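Local coordinates for protein haloacid delahogenase-like family hydrolase (Xanthomonas campestris pv. campestris, PDB 2PKE) that belongs to the haloacid dehalogenase-like hydrolases, binds magnesium and probably acts as a phosphatase, at residues Q14-D19 and A122-D127; W202-P207 and P237-A242. One frame throughout, in Å; residues are numbered along the deposited sequence.

The two contacts show how neighbouring helices can share one face of a parallel sheet. Contact 1 sets helix 117-125 against strand 15-18, and contact 2 sets helix 236-250 against strand 202-205; strand 182-186 runs between these two strands. The contact centres are about 10 Å apart, and their helices touch directly: Ile124 CG1 lies 3.7 Å from Pro237 CA, while Ile124 CD1 is 3.9 Å from Val240 CG2. Val240 also joins the strand of contact 1, its CG1 being 3.9 Å from Val16 CG2. Strand 15-18 is followed by the magnesium ligand Asp19, whose side chain comes, at its nearest atoms, to about 10 Å from that of Ile204.

Contact 1: Q14-D19 and A122-D127; sequences QLVGFD and AAIAAD. With MG (magnesium ion), chain C.
Val16 and Ile124 mark the closest backbone approach between segments 14-19 (strand 15-18) and 122-127 (helix 117-125), with 7.9 Å from Val16 CA to Ile124 CA. This is helix-on-sheet packing in the Rossmann-like core of the haloacid dehalogenase fold: the helix leads into strand 129-135, which lies parallel beside 15-18, as in a beta-alpha-beta crossover. A largely helical insertion separates strand and helix in sequence.

One isoleucine meets two alternate strand residues, Val16 and Phe18, whose side chains both point to the helix. The first torsion of Ile124 divides the work between its branches. With CG1 anti to the carbonyl carbon (chi1 -69°), CG2 is left anti to the backbone N and comes within 3.7 Å of Val16 CG2, the two side chains crossing at about a right angle. The longer branch brings Ile124 CD1 to 3.9 Å from Phe18 CZ, at the edge of the ring and near its plane. The ring of Phe154 also meets that of Phe18, their planes about 75° apart. The interface is buried and wholly apolar; Ile185 of strand 182-186 touches both Val16 and Phe18.

The strand ends at Phe18, and the next residue is Asp19, the first aspartate of a DxDx(T/V) sequence. Asn187 and the backbone O of Asp21 join it on the magnesium ion. Both carboxylate oxygens are doubly engaged: Asp19 OD2 hydrogen-bonds Thr23 OG1 and binds the magnesium ion at 2.0 Å, while Asp19 OD1 pairs with Lys163 and accepts a 2.6 Å hydrogen bond from metal-bound water 1.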
# COMPACT_ATOMS: atom_id res chain seq x y z
N GLN A 14 -20.43 3.70 -17.42
CA GLN A 14 -20.90 2.86 -16.32
C GLN A 14 -20.16 3.09 -15.01
O GLN A 14 -20.67 2.71 -13.96
CB GLN A 14 -20.76 1.38 -16.70
CG GLN A 14 -21.51 0.95 -17.96
CD GLN A 14 -22.98 0.93 -17.79
OE1 GLN A 14 -23.48 0.86 -16.66
NE2 GLN A 14 -23.72 0.97 -18.92
N LEU A 15 -18.97 3.70 -15.06
CA LEU A 15 -18.12 3.79 -13.91
C LEU A 15 -17.44 5.14 -13.87
O LEU A 15 -16.94 5.60 -14.86
CB LEU A 15 -17.09 2.68 -13.90
CG LEU A 15 -16.10 2.63 -12.74
CD1 LEU A 15 -16.76 2.33 -11.35
CD2 LEU A 15 -14.99 1.58 -13.00
N VAL A 16 -17.46 5.79 -12.72
CA VAL A 16 -16.79 7.06 -12.57
C VAL A 16 -15.73 6.90 -11.49
O VAL A 16 -16.04 6.50 -10.37
CB VAL A 16 -17.75 8.18 -12.24
CG1 VAL A 16 -16.98 9.50 -12.12
CG2 VAL A 16 -18.87 8.27 -13.28
N GLY A 17 -14.49 7.19 -11.85
CA GLY A 17 -13.40 7.09 -10.94
C GLY A 17 -13.08 8.46 -10.43
O GLY A 17 -13.25 9.43 -11.15
N PHE A 18 -12.63 8.54 -9.16
CA PHE A 18 -12.26 9.79 -8.56
C PHE A 18 -10.85 9.66 -8.02
O PHE A 18 -10.54 8.70 -7.31
CB PHE A 18 -13.18 10.12 -7.38
CG PHE A 18 -14.60 10.39 -7.78
CD1 PHE A 18 -15.48 9.35 -7.98
CD2 PHE A 18 -15.04 11.68 -7.98
CE1 PHE A 18 -16.80 9.62 -8.36
CE2 PHE A 18 -16.34 11.93 -8.34
CZ PHE A 18 -17.21 10.88 -8.52
N ASP A 19 -10.02 10.65 -8.27
CA ASP A 19 -8.80 10.85 -7.47
C ASP A 19 -9.15 11.29 -6.04
O ASP A 19 -10.27 11.73 -5.75
CB ASP A 19 -7.91 11.90 -8.16
CG ASP A 19 -6.62 12.19 -7.44
OD1 ASP A 19 -5.94 11.25 -6.95
OD2 ASP A 19 -6.25 13.41 -7.34
N ALA A 122 -22.37 11.93 -4.46
CA ALA A 122 -23.68 11.33 -4.22
C ALA A 122 -24.55 11.43 -5.46
O ALA A 122 -25.29 10.49 -5.81
CB ALA A 122 -24.39 12.06 -2.97
N ALA A 123 -24.52 12.60 -6.11
CA ALA A 123 -25.32 12.81 -7.33
C ALA A 123 -24.90 11.84 -8.44
O ALA A 123 -25.75 11.22 -9.09
CB ALA A 123 -25.23 14.29 -7.82
N ILE A 124 -23.58 11.71 -8.64
CA ILE A 124 -23.06 10.81 -9.66
C ILE A 124 -23.37 9.35 -9.30
O ILE A 124 -23.84 8.59 -10.16
CB ILE A 124 -21.58 11.00 -9.88
CG1 ILE A 124 -21.35 12.37 -10.55
CG2 ILE A 124 -21.00 9.83 -10.72
CD1 ILE A 124 -19.92 12.96 -10.41
N ALA A 125 -23.18 9.01 -8.03
CA ALA A 125 -23.34 7.64 -7.56
C ALA A 125 -24.77 7.15 -7.72
O ALA A 125 -25.00 5.97 -7.67
CB ALA A 125 -22.93 7.52 -6.15
N ALA A 126 -25.72 8.05 -7.90
CA ALA A 126 -27.13 7.69 -8.15
C ALA A 126 -27.30 7.00 -9.50
O ALA A 126 -28.19 6.16 -9.64
CB ALA A 126 -28.02 8.96 -8.07
N ASP A 127 -26.46 7.34 -10.49
CA ASP A 127 -26.59 6.84 -11.87
C ASP A 127 -25.45 5.96 -12.40
O ASP A 127 -25.58 5.34 -13.45
CB ASP A 127 -26.72 8.02 -12.84
CG ASP A 127 -27.91 8.88 -12.56
OD1 ASP A 127 -28.99 8.31 -12.42
OD2 ASP A 127 -27.78 10.12 -12.46
MG MG C . -4.69 14.51 -6.81
O HOH W 1 -3.97 12.65 -6.04
O HOH W 2 -3.84 14.00 -8.75
O HOH W 3 -3.13 15.78 -6.33

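Contact 2: W202-P207 and P237-A242; sequences WGIYTP and PAAVRA
A first torsion of -67° places CG1 of Ile204 anti to its carbonyl carbon, and an extended second torsion of 166° carries CD1 outward to Ala239 and Val240. On the helix, chi1 of Val240 (166°) sets CG1 anti to the backbone N and CG2 beside that N, where CG2 can meet the isoleucine. The result is helix-on-sheet packing in the alpha/beta core, in which one terminal methyl of the strand touches two consecutive helix residues.

Ile204 CD1 is 3.7 Å from Ala239 CB, whose bond from the helix backbone points at the strand. The same methyl lies 3.7 Å from Val240 CG2, and here the two side chains cross at about a right angle. Farther back along the isoleucine, CG1 comes to 4.1 Å from Ala239 CB, so the alanine methyl lies against the outer part of the chain as well as its end. The small alanine goes with a close approach of the backbones, Ile204 CA lying 7.3 Å from Ala239 CA. All three residues are buried, and their contact is entirely apolar.

Polar groups and rings beyond this apolar centre tie the strand to its surroundings. Thr206 OG1 hydrogen-bonds to the backbone O of Val230 and to NE1 of Trp236, the first residue of the same helix. Trp202 packs on Leu243, Gln246 and Ala247 farther along that helix, while its NE1 bonds to the O of Glu180 and its ring makes a cation-pi contact with Arg226. Strand 202-205 runs between parallel strands 182-186 and 227-229, with Val183 and Ile185 touching Ile204 from the former, and helix 236-250 lies on this face of the sheet, beside and touching helix 117-125.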
# COMPACT_ATOMS: atom_id res chain seq x y z
N TRP A 202 -12.47 8.49 -20.69
CA TRP A 202 -12.92 9.85 -20.65
C TRP A 202 -12.41 10.46 -19.38
O TRP A 202 -12.09 9.79 -18.44
CB TRP A 202 -14.44 9.92 -20.65
CG TRP A 202 -15.08 9.14 -21.77
CD1 TRP A 202 -15.38 7.83 -21.77
CD2 TRP A 202 -15.50 9.66 -23.03
NE1 TRP A 202 -15.96 7.47 -22.96
CE2 TRP A 202 -16.06 8.57 -23.75
CE3 TRP A 202 -15.48 10.92 -23.63
CZ2 TRP A 202 -16.54 8.70 -25.05
CZ3 TRP A 202 -15.96 11.05 -24.93
CH2 TRP A 202 -16.51 9.95 -25.62
N GLY A 203 -12.32 11.79 -19.39
CA GLY A 203 -11.68 12.52 -18.34
C GLY A 203 -12.45 13.75 -17.93
O GLY A 203 -13.02 14.45 -18.76
N ILE A 204 -12.43 14.02 -16.65
CA ILE A 204 -12.81 15.32 -16.11
C ILE A 204 -11.61 15.88 -15.30
O ILE A 204 -11.11 15.25 -14.35
CB ILE A 204 -14.03 15.23 -15.23
CG1 ILE A 204 -15.26 14.86 -16.10
CG2 ILE A 204 -14.25 16.54 -14.45
CD1 ILE A 204 -16.47 14.42 -15.24
N TYR A 205 -11.19 17.06 -15.71
CA TYR A 205 -10.04 17.78 -15.18
C TYR A 205 -10.48 18.95 -14.33
O TYR A 205 -11.05 19.91 -14.84
CB TYR A 205 -9.22 18.29 -16.31
CG TYR A 205 -8.01 19.11 -15.92
CD1 TYR A 205 -7.18 18.70 -14.89
CD2 TYR A 205 -7.68 20.27 -16.62
CE1 TYR A 205 -6.05 19.44 -14.55
CE2 TYR A 205 -6.57 21.02 -16.29
CZ TYR A 205 -5.76 20.61 -15.25
OH TYR A 205 -4.62 21.32 -14.91
N THR A 206 -10.18 18.87 -13.03
CA THR A 206 -10.46 19.93 -12.05
C THR A 206 -9.18 20.30 -11.30
O THR A 206 -8.85 19.71 -10.27
CB THR A 206 -11.53 19.49 -11.05
OG1 THR A 206 -12.73 19.24 -11.76
CG2 THR A 206 -11.82 20.59 -10.03
N PRO A 207 -8.44 21.28 -11.85
CA PRO A 207 -7.17 21.63 -11.22
C PRO A 207 -7.35 22.23 -9.80
O PRO A 207 -8.36 22.86 -9.52
CB PRO A 207 -6.57 22.63 -12.21
CG PRO A 207 -7.70 23.18 -12.95
CD PRO A 207 -8.69 22.07 -13.06
N PRO A 237 -21.27 16.34 -11.92
CA PRO A 237 -22.38 15.48 -12.35
C PRO A 237 -22.85 15.82 -13.78
O PRO A 237 -23.00 14.91 -14.61
CB PRO A 237 -23.45 15.72 -11.26
CG PRO A 237 -22.68 16.23 -10.07
CD PRO A 237 -21.61 17.06 -10.66
N ALA A 238 -22.99 17.11 -14.07
CA ALA A 238 -23.35 17.58 -15.44
C ALA A 238 -22.31 17.13 -16.49
O ALA A 238 -22.66 16.74 -17.61
CB ALA A 238 -23.50 19.13 -15.47
N ALA A 239 -21.05 17.17 -16.11
CA ALA A 239 -19.93 16.80 -17.00
C ALA A 239 -19.98 15.32 -17.27
O ALA A 239 -19.81 14.93 -18.40
CB ALA A 239 -18.56 17.24 -16.42
N VAL A 240 -20.28 14.52 -16.26
CA VAL A 240 -20.39 13.06 -16.43
C VAL A 240 -21.51 12.75 -17.42
O VAL A 240 -21.33 11.93 -18.35
CB VAL A 240 -20.62 12.31 -15.08
CG1 VAL A 240 -21.09 10.78 -15.33
CG2 VAL A 240 -19.36 12.40 -14.23
N ARG A 241 -22.64 13.42 -17.23
CA ARG A 241 -23.80 13.23 -18.08
C ARG A 241 -23.50 13.61 -19.52
O ARG A 241 -23.99 12.97 -20.43
CB ARG A 241 -24.95 14.09 -17.61
CG ARG A 241 -25.63 13.58 -16.43
CD ARG A 241 -26.72 14.53 -15.94
NE ARG A 241 -26.82 14.28 -14.54
CZ ARG A 241 -26.62 15.16 -13.57
NH1 ARG A 241 -26.41 16.46 -13.83
NH2 ARG A 241 -26.70 14.72 -12.32
N ALA A 242 -22.72 14.69 -19.71
CA ALA A 242 -22.41 15.19 -21.03
C ALA A 242 -21.48 14.20 -21.73
O ALA A 242 -21.67 13.92 -22.92
CB ALA A 242 -21.73 16.62 -20.96